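Local atomic coordinates of HTH-type transcriptional regulator KdgR (Escherichia coli, PDB entry 1YSP), a protein that represses transcription of genes for the transport and catabolism of 2-keto-3-deoxygluconate, and of eda, which encodes the Entner-Doudoroff aldolase. Residues A[11-16]-A[138-143]; A[17-22]-A[158-163]; A[127-132]-A[166-171]. All blocks are in the same frame, centred on the assembly; numbering follows the deposited sequence.

Overall arrangement
From the N terminus, helix 4-20 enters both interactions 1 and 2. Its residues 11-16 wait for 138-143, at strand 136-142; the following residues, 17-22, wait for 158-163 on helix 151-172. Each closes a loop of more than 120 residues that takes in most of the sheet and the other helices. Interaction 3 opens later, on strand 123-130, and closes 34 residues on, at 166-171 of the last helix. None of the three nests; every pair crosses. Strand 136-142 hydrogen-bonds to strand 123-130, linking interactions 1 and 3, while interactions 1 and 2 share helix 4-20 and join where L16 packs on M160. Together they fasten the N-terminal and C-terminal helices to one face of the antiparallel sheet.

Interaction 1 of 3, residues A[11-16]-A[138-143]; sequences IQMREL and AGLSIS
L140 holds its CG anti to the backbone N (chi1 178°); its side chain leaves the strand toward helix 4-20, and the torsion sets how the two methyls are placed, one against M13 and one against L16. M13 holds CG beside its own backbone N (chi1 -70°), and its chain then bends at the last torsion (chi3 72°). The two side chains slide past one another in opposite directions, so the touching atom of M13 is not the end of its chain but CG, which meets L140 CD1 at 3.6 Å. L16, one helical turn further on, arrives differently: it and L140 reach toward each other tip to tip, with L16 CD1 4.0 Å from L140 CD2. No hydrogen bond crosses between the segments; the contact is apolar and buried.

Helix 4-20 is the first helix of this chain, which is the C-terminal, effector-binding part of KdgR (the IclR family's C-terminal domain, GAF clan) without the DNA-binding part, and it lies here against a central strand of the antiparallel sheet. S141 points to the other side of that sheet, as alternation along a strand demands. M13 and L16 also touch I24 on the adjoining strand 24-30, and M13 reaches H38 and I40 on strand 33-40 beyond it. L16 has a further neighbour in M160 of helix 151-172.

Interaction 2 of 3, residues A[17-22]-A[158-163]; sequences SRLTKE and VAMLHT
M160 is the residue of 158-163 that makes the contact, its thioether lying against L19 and T20 near the end of helix 4-20. Taken in order, the segment starts with V158, which faces I125 on the sheet. M160 follows on the side turned to the other helix. Its chain runs straight through the second torsion, and a bend at the third (chi3 -82°) turns the methyl back along T20. There M160 CE comes within 3.5 Å of T20 CG2, tighter than an ordinary carbon-carbon contact. L19 crosses the methionine at a slant, its CD1 standing 4.1 Å from M160 SD, at a spot where the leucine borders on solvent. L161 next points into the interior, onto L16 and L140, and H162 leans on V127.

While its methyl faces M160, T20 commits its hydroxyl to its own chain: OG1 bonds to L16 O one turn back and accepts from E22 N at 3.2 Å, with an N-H...O angle of 157°. That second bond makes an ST turn, spanning K21, whose positive phi (61°) takes the chain out of the helix. E22 OE2 is hydrogen-bonded in turn to Y157 OH, just ahead of 158-163. The first and last helices of the chain run antiparallel on one face of the sheet and meet here near the surface, as in the GAF-like fold of the IclR effector-binding domain.

Interaction 3 of 3, residues A[127-132]-A[166-171]; sequences VPVFDR and RKISAQ. With SO4 (sulfate ion), chain B.
S169 OG lies off the edge of the F130 ring, near its plane, and among the side-chain atoms of F130 it is closest to CB, at 3.9 Å; the ring also meets that of Y174, the two planes inclined by about 30°. Strand 123-130 and helix 151-172 belong to the GAF-like effector-binding domain of the IclR family, and here the helix lies along the strand: the axes of 127-130 and 166-171 differ by 15° in direction and approach to 7.1 Å.

The polar link between them is a single buried hydroxyl. F130 N gives its hydrogen to S169 OG at 2.8 Å, with an angle of 159°, and the same OG is hydrogen-bonded to A165 O one turn earlier in the helix, so two bonds grip it. Next to it the packing is apolar. V129 and I168 cross at about a right angle, touching through V129 CG1 and I168 CG2 at 3.7 Å; both methyls stand anti to their backbone N. I168 goes on to L5, A9 and Q12 of helix 4-20.

On a separate side of the helix, K167 runs out extended toward a sulfate ion that probably came from the crystallisation medium, and K167 NZ makes a weak bond of 3.5 Å to sulfate O3.

Interaction 1 of 3, residues A[11-16]-A[138-143]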
# COMPACT_ATOMS: atom_id res chain seq x y z
N ILE A 11 -8.01 9.56 -11.62
CA ILE A 11 -7.35 10.77 -12.08
C ILE A 11 -5.92 10.94 -11.56
O ILE A 11 -4.99 11.25 -12.30
CB ILE A 11 -8.23 12.06 -11.70
CG1 ILE A 11 -9.54 12.01 -12.50
CG2 ILE A 11 -7.47 13.36 -11.91
CD1 ILE A 11 -10.74 12.69 -11.79
N GLN A 12 -5.76 10.71 -10.26
CA GLN A 12 -4.46 10.90 -9.64
C GLN A 12 -3.49 9.76 -10.01
O GLN A 12 -2.26 9.99 -10.11
CB GLN A 12 -4.61 11.04 -8.12
CG GLN A 12 -5.46 12.23 -7.69
CD GLN A 12 -4.89 13.54 -8.17
OE1 GLN A 12 -3.66 13.73 -8.20
NE2 GLN A 12 -5.78 14.47 -8.57
N MET A 13 -4.04 8.59 -10.23
CA MET A 13 -3.23 7.42 -10.67
C MET A 13 -2.73 7.60 -12.10
O MET A 13 -1.58 7.29 -12.44
CB MET A 13 -4.02 6.14 -10.53
CG MET A 13 -4.28 5.73 -9.02
SD MET A 13 -5.52 4.43 -8.88
CE MET A 13 -4.67 2.99 -9.51
N ARG A 14 -3.61 8.11 -12.97
CA ARG A 14 -3.17 8.43 -14.34
C ARG A 14 -2.08 9.49 -14.33
O ARG A 14 -1.08 9.35 -15.06
CB ARG A 14 -4.37 8.77 -15.26
CG ARG A 14 -5.28 7.57 -15.53
CD ARG A 14 -6.71 7.99 -16.04
NE ARG A 14 -7.46 6.79 -16.39
CZ ARG A 14 -7.46 6.19 -17.57
NH1 ARG A 14 -6.80 6.71 -18.60
NH2 ARG A 14 -8.13 5.08 -17.73
N GLU A 15 -2.20 10.48 -13.44
CA GLU A 15 -1.14 11.46 -13.20
C GLU A 15 0.24 10.87 -12.72
O GLU A 15 1.32 11.22 -13.22
CB GLU A 15 -1.64 12.58 -12.30
CG GLU A 15 -0.63 13.69 -12.00
CD GLU A 15 -0.45 14.72 -13.13
OE1 GLU A 15 -0.77 14.47 -14.32
OE2 GLU A 15 0.04 15.80 -12.80
N LEU A 16 0.19 9.96 -11.75
CA LEU A 16 1.41 9.26 -11.34
C LEU A 16 2.01 8.43 -12.48
O LEU A 16 3.22 8.37 -12.62
CB LEU A 16 1.11 8.32 -10.16
CG LEU A 16 0.87 9.01 -8.82
CD1 LEU A 16 0.11 8.02 -7.85
CD2 LEU A 16 2.21 9.55 -8.21
N ALA A 138 -8.02 2.99 1.86
CA ALA A 138 -7.34 2.34 0.74
C ALA A 138 -5.86 2.62 0.88
O ALA A 138 -5.46 3.50 1.60
CB ALA A 138 -7.87 2.87 -0.63
N GLY A 139 -5.05 1.87 0.14
CA GLY A 139 -3.66 2.22 -0.03
C GLY A 139 -3.46 2.50 -1.50
O GLY A 139 -4.03 1.84 -2.35
N LEU A 140 -2.58 3.46 -1.77
CA LEU A 140 -2.23 3.86 -3.12
C LEU A 140 -0.74 3.54 -3.33
O LEU A 140 0.09 4.05 -2.56
CB LEU A 140 -2.42 5.36 -3.19
CG LEU A 140 -2.05 6.00 -4.56
CD1 LEU A 140 -2.98 5.44 -5.63
CD2 LEU A 140 -2.13 7.53 -4.54
N SER A 141 -0.43 2.72 -4.33
CA SER A 141 0.96 2.27 -4.48
C SER A 141 1.55 2.47 -5.86
O SER A 141 0.84 2.64 -6.86
CB SER A 141 1.08 0.78 -4.12
OG SER A 141 0.57 -0.04 -5.18
N ILE A 142 2.88 2.31 -5.92
CA ILE A 142 3.68 2.34 -7.12
C ILE A 142 4.59 1.08 -7.13
O ILE A 142 5.13 0.72 -6.10
CB ILE A 142 4.51 3.64 -7.12
CG1 ILE A 142 5.47 3.77 -8.31
CG2 ILE A 142 5.25 3.84 -5.75
CD1 ILE A 142 5.59 5.26 -8.78
N SER A 143 4.67 0.40 -8.25
CA SER A 143 5.55 -0.78 -8.39
C SER A 143 7.06 -0.52 -8.40
O SER A 143 7.56 0.44 -7.81
CB SER A 143 5.27 -1.47 -9.71
OG SER A 143 6.06 -0.87 -10.71

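Interaction 2 of 3, residues A[17-22]-A[158-163]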
# COMPACT_ATOMS: atom_id res chain seq x y z
N SER A 17 1.17 7.77 -13.26
CA SER A 17 1.65 6.97 -14.39
C SER A 17 2.35 7.88 -15.40
O SER A 17 3.48 7.60 -15.83
CB SER A 17 0.52 6.20 -15.03
OG SER A 17 0.87 5.66 -16.31
N ARG A 18 1.70 9.00 -15.73
CA ARG A 18 2.30 10.06 -16.55
C ARG A 18 3.66 10.52 -16.01
O ARG A 18 4.62 10.66 -16.77
CB ARG A 18 1.36 11.29 -16.63
CG ARG A 18 1.79 12.34 -17.65
CD ARG A 18 0.86 13.57 -17.60
NE ARG A 18 1.09 14.38 -16.42
CZ ARG A 18 2.10 15.23 -16.25
NH1 ARG A 18 3.01 15.38 -17.20
NH2 ARG A 18 2.20 15.94 -15.15
N LEU A 19 3.73 10.81 -14.71
CA LEU A 19 4.98 11.34 -14.14
C LEU A 19 6.08 10.27 -13.99
O LEU A 19 7.27 10.59 -14.03
CB LEU A 19 4.74 12.03 -12.80
CG LEU A 19 3.81 13.27 -12.68
CD1 LEU A 19 3.33 13.44 -11.22
CD2 LEU A 19 4.44 14.50 -13.13
N THR A 20 5.70 9.00 -13.81
CA THR A 20 6.70 8.01 -13.37
C THR A 20 6.87 6.84 -14.31
O THR A 20 7.87 6.11 -14.20
CB THR A 20 6.36 7.40 -11.95
OG1 THR A 20 5.20 6.60 -12.03
CG2 THR A 20 6.19 8.47 -10.91
N LYS A 21 5.88 6.61 -15.18
CA LYS A 21 5.77 5.43 -16.05
C LYS A 21 5.69 4.09 -15.31
O LYS A 21 5.88 3.04 -15.91
CB LYS A 21 6.91 5.37 -17.08
CG LYS A 21 7.14 6.67 -17.82
CD LYS A 21 6.35 6.73 -19.09
CE LYS A 21 7.25 7.22 -20.23
NZ LYS A 21 6.63 8.31 -20.99
N GLU A 22 5.40 4.14 -14.01
CA GLU A 22 5.38 2.93 -13.17
C GLU A 22 3.95 2.37 -13.13
O GLU A 22 3.00 3.07 -13.57
CB GLU A 22 5.83 3.29 -11.76
CG GLU A 22 7.29 3.83 -11.58
CD GLU A 22 8.39 2.76 -11.77
OE1 GLU A 22 8.07 1.61 -12.08
OE2 GLU A 22 9.59 3.11 -11.62
N VAL A 158 7.62 8.72 -2.96
CA VAL A 158 6.81 8.85 -1.74
C VAL A 158 6.12 10.23 -1.76
O VAL A 158 4.92 10.35 -1.47
CB VAL A 158 7.67 8.67 -0.47
CG1 VAL A 158 6.94 9.18 0.81
CG2 VAL A 158 8.14 7.18 -0.31
N ALA A 159 6.89 11.24 -2.17
CA ALA A 159 6.37 12.61 -2.21
C ALA A 159 5.24 12.71 -3.22
O ALA A 159 4.17 13.26 -2.89
CB ALA A 159 7.50 13.60 -2.53
N MET A 160 5.40 12.09 -4.39
CA MET A 160 4.30 12.15 -5.39
C MET A 160 3.08 11.31 -4.97
O MET A 160 1.93 11.68 -5.27
CB MET A 160 4.76 11.65 -6.75
CG MET A 160 5.84 12.53 -7.42
SD MET A 160 6.35 11.78 -8.99
CE MET A 160 7.51 10.57 -8.46
N LEU A 161 3.32 10.15 -4.34
CA LEU A 161 2.18 9.36 -3.76
C LEU A 161 1.39 10.20 -2.74
O LEU A 161 0.15 10.18 -2.74
CB LEU A 161 2.72 8.08 -3.08
CG LEU A 161 3.02 6.98 -4.07
CD1 LEU A 161 3.82 5.86 -3.33
CD2 LEU A 161 1.75 6.41 -4.69
N HIS A 162 2.10 10.87 -1.83
CA HIS A 162 1.47 11.68 -0.79
C HIS A 162 0.62 12.80 -1.39
O HIS A 162 -0.53 13.03 -0.97
CB HIS A 162 2.50 12.25 0.16
CG HIS A 162 2.89 11.30 1.25
ND1 HIS A 162 1.97 10.49 1.91
CD2 HIS A 162 4.08 11.06 1.84
CE1 HIS A 162 2.60 9.78 2.83
NE2 HIS A 162 3.88 10.10 2.81
N THR A 163 1.16 13.48 -2.38
CA THR A 163 0.33 14.49 -3.13
C THR A 163 -0.93 13.90 -3.71
O THR A 163 -2.05 14.43 -3.48
CB THR A 163 1.19 15.14 -4.25
OG1 THR A 163 2.35 15.69 -3.63
CG2 THR A 163 0.39 16.25 -5.00

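Interaction 3 of 3, residues A[127-132]-A[166-171]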
# COMPACT_ATOMS: atom_id res chain seq x y z
N VAL A 127 1.10 4.47 0.16
CA VAL A 127 0.73 5.47 1.12
C VAL A 127 -0.75 5.34 1.44
O VAL A 127 -1.50 4.83 0.63
CB VAL A 127 1.02 6.96 0.65
CG1 VAL A 127 2.58 7.21 0.51
CG2 VAL A 127 0.22 7.30 -0.59
N PRO A 128 -1.14 5.76 2.66
CA PRO A 128 -2.56 5.67 3.06
C PRO A 128 -3.49 6.69 2.37
O PRO A 128 -3.09 7.85 2.19
CB PRO A 128 -2.49 5.93 4.56
CG PRO A 128 -1.28 6.87 4.73
CD PRO A 128 -0.28 6.29 3.74
N VAL A 129 -4.72 6.28 2.07
CA VAL A 129 -5.75 7.20 1.58
C VAL A 129 -6.79 7.18 2.69
O VAL A 129 -7.23 6.12 3.10
CB VAL A 129 -6.33 6.73 0.23
CG1 VAL A 129 -7.65 7.48 -0.14
CG2 VAL A 129 -5.30 6.89 -0.88
N PHE A 130 -7.17 8.36 3.17
CA PHE A 130 -8.00 8.49 4.37
C PHE A 130 -9.43 8.85 3.98
O PHE A 130 -9.68 9.51 2.96
CB PHE A 130 -7.44 9.56 5.28
CG PHE A 130 -6.08 9.24 5.84
CD1 PHE A 130 -5.93 8.41 6.95
CD2 PHE A 130 -4.94 9.81 5.26
CE1 PHE A 130 -4.66 8.14 7.47
CE2 PHE A 130 -3.68 9.55 5.74
CZ PHE A 130 -3.52 8.70 6.83
N ASP A 131 -10.39 8.37 4.77
CA ASP A 131 -11.77 8.88 4.63
C ASP A 131 -11.97 10.15 5.47
O ASP A 131 -11.03 10.65 6.12
CB ASP A 131 -12.76 7.79 4.98
CG ASP A 131 -12.92 7.59 6.47
OD1 ASP A 131 -12.17 8.12 7.30
OD2 ASP A 131 -13.87 6.88 6.81
N ARG A 132 -13.20 10.68 5.50
CA ARG A 132 -13.45 11.95 6.18
C ARG A 132 -13.17 11.91 7.69
O ARG A 132 -13.01 12.95 8.33
CB ARG A 132 -14.86 12.50 5.86
CG ARG A 132 -16.01 11.60 6.30
CD ARG A 132 -17.22 11.75 5.38
NE ARG A 132 -18.40 11.09 5.92
CZ ARG A 132 -18.90 9.92 5.51
NH1 ARG A 132 -18.34 9.21 4.52
NH2 ARG A 132 -19.99 9.44 6.11
N ARG A 166 -3.37 12.79 -0.86
CA ARG A 166 -3.99 13.90 -0.17
C ARG A 166 -5.14 14.50 -0.97
O ARG A 166 -6.19 14.82 -0.40
CB ARG A 166 -2.95 14.91 0.24
CG ARG A 166 -2.27 14.48 1.53
CD ARG A 166 -0.85 14.95 1.60
NE ARG A 166 -0.16 14.39 2.76
CZ ARG A 166 1.15 14.18 2.83
NH1 ARG A 166 1.93 14.46 1.79
NH2 ARG A 166 1.70 13.66 3.93
N LYS A 167 -4.98 14.58 -2.30
CA LYS A 167 -6.06 15.04 -3.19
C LYS A 167 -7.26 14.08 -3.15
O LYS A 167 -8.43 14.49 -2.96
CB LYS A 167 -5.54 15.28 -4.63
CG LYS A 167 -4.49 16.41 -4.73
CD LYS A 167 -4.09 16.68 -6.24
CE LYS A 167 -3.31 17.98 -6.37
NZ LYS A 167 -2.46 17.86 -7.62
N ILE A 168 -6.98 12.78 -3.28
CA ILE A 168 -8.07 11.79 -3.22
C ILE A 168 -8.85 11.87 -1.88
O ILE A 168 -10.10 11.84 -1.87
CB ILE A 168 -7.55 10.35 -3.38
CG1 ILE A 168 -6.85 10.14 -4.74
CG2 ILE A 168 -8.71 9.31 -3.22
CD1 ILE A 168 -6.04 8.75 -4.81
N SER A 169 -8.09 11.93 -0.79
CA SER A 169 -8.64 12.09 0.58
C SER A 169 -9.45 13.37 0.74
O SER A 169 -10.59 13.33 1.26
CB SER A 169 -7.50 12.02 1.60
OG SER A 169 -6.98 10.68 1.60
N ALA A 170 -8.90 14.48 0.30
CA ALA A 170 -9.64 15.76 0.26
C ALA A 170 -10.97 15.66 -0.49
O ALA A 170 -12.01 16.18 -0.03
CB ALA A 170 -8.76 16.88 -0.33
N GLN A 171 -10.96 14.97 -1.63
CA GLN A 171 -12.16 14.76 -2.41
C GLN A 171 -13.14 13.75 -1.75
O GLN A 171 -14.30 13.70 -2.14
CB GLN A 171 -11.78 14.39 -3.87
CG GLN A 171 -11.10 15.54 -4.62
CD GLN A 171 -10.26 15.11 -5.83
OE1 GLN A 171 -10.47 14.06 -6.42
NE2 GLN A 171 -9.32 15.95 -6.22
S SO4 B . -4.60 17.02 -11.38
O1 SO4 B . -4.18 17.99 -12.40
O2 SO4 B . -3.53 15.98 -11.18
O3 SO4 B . -4.80 17.69 -10.17
O4 SO4 B . -5.87 16.35 -11.80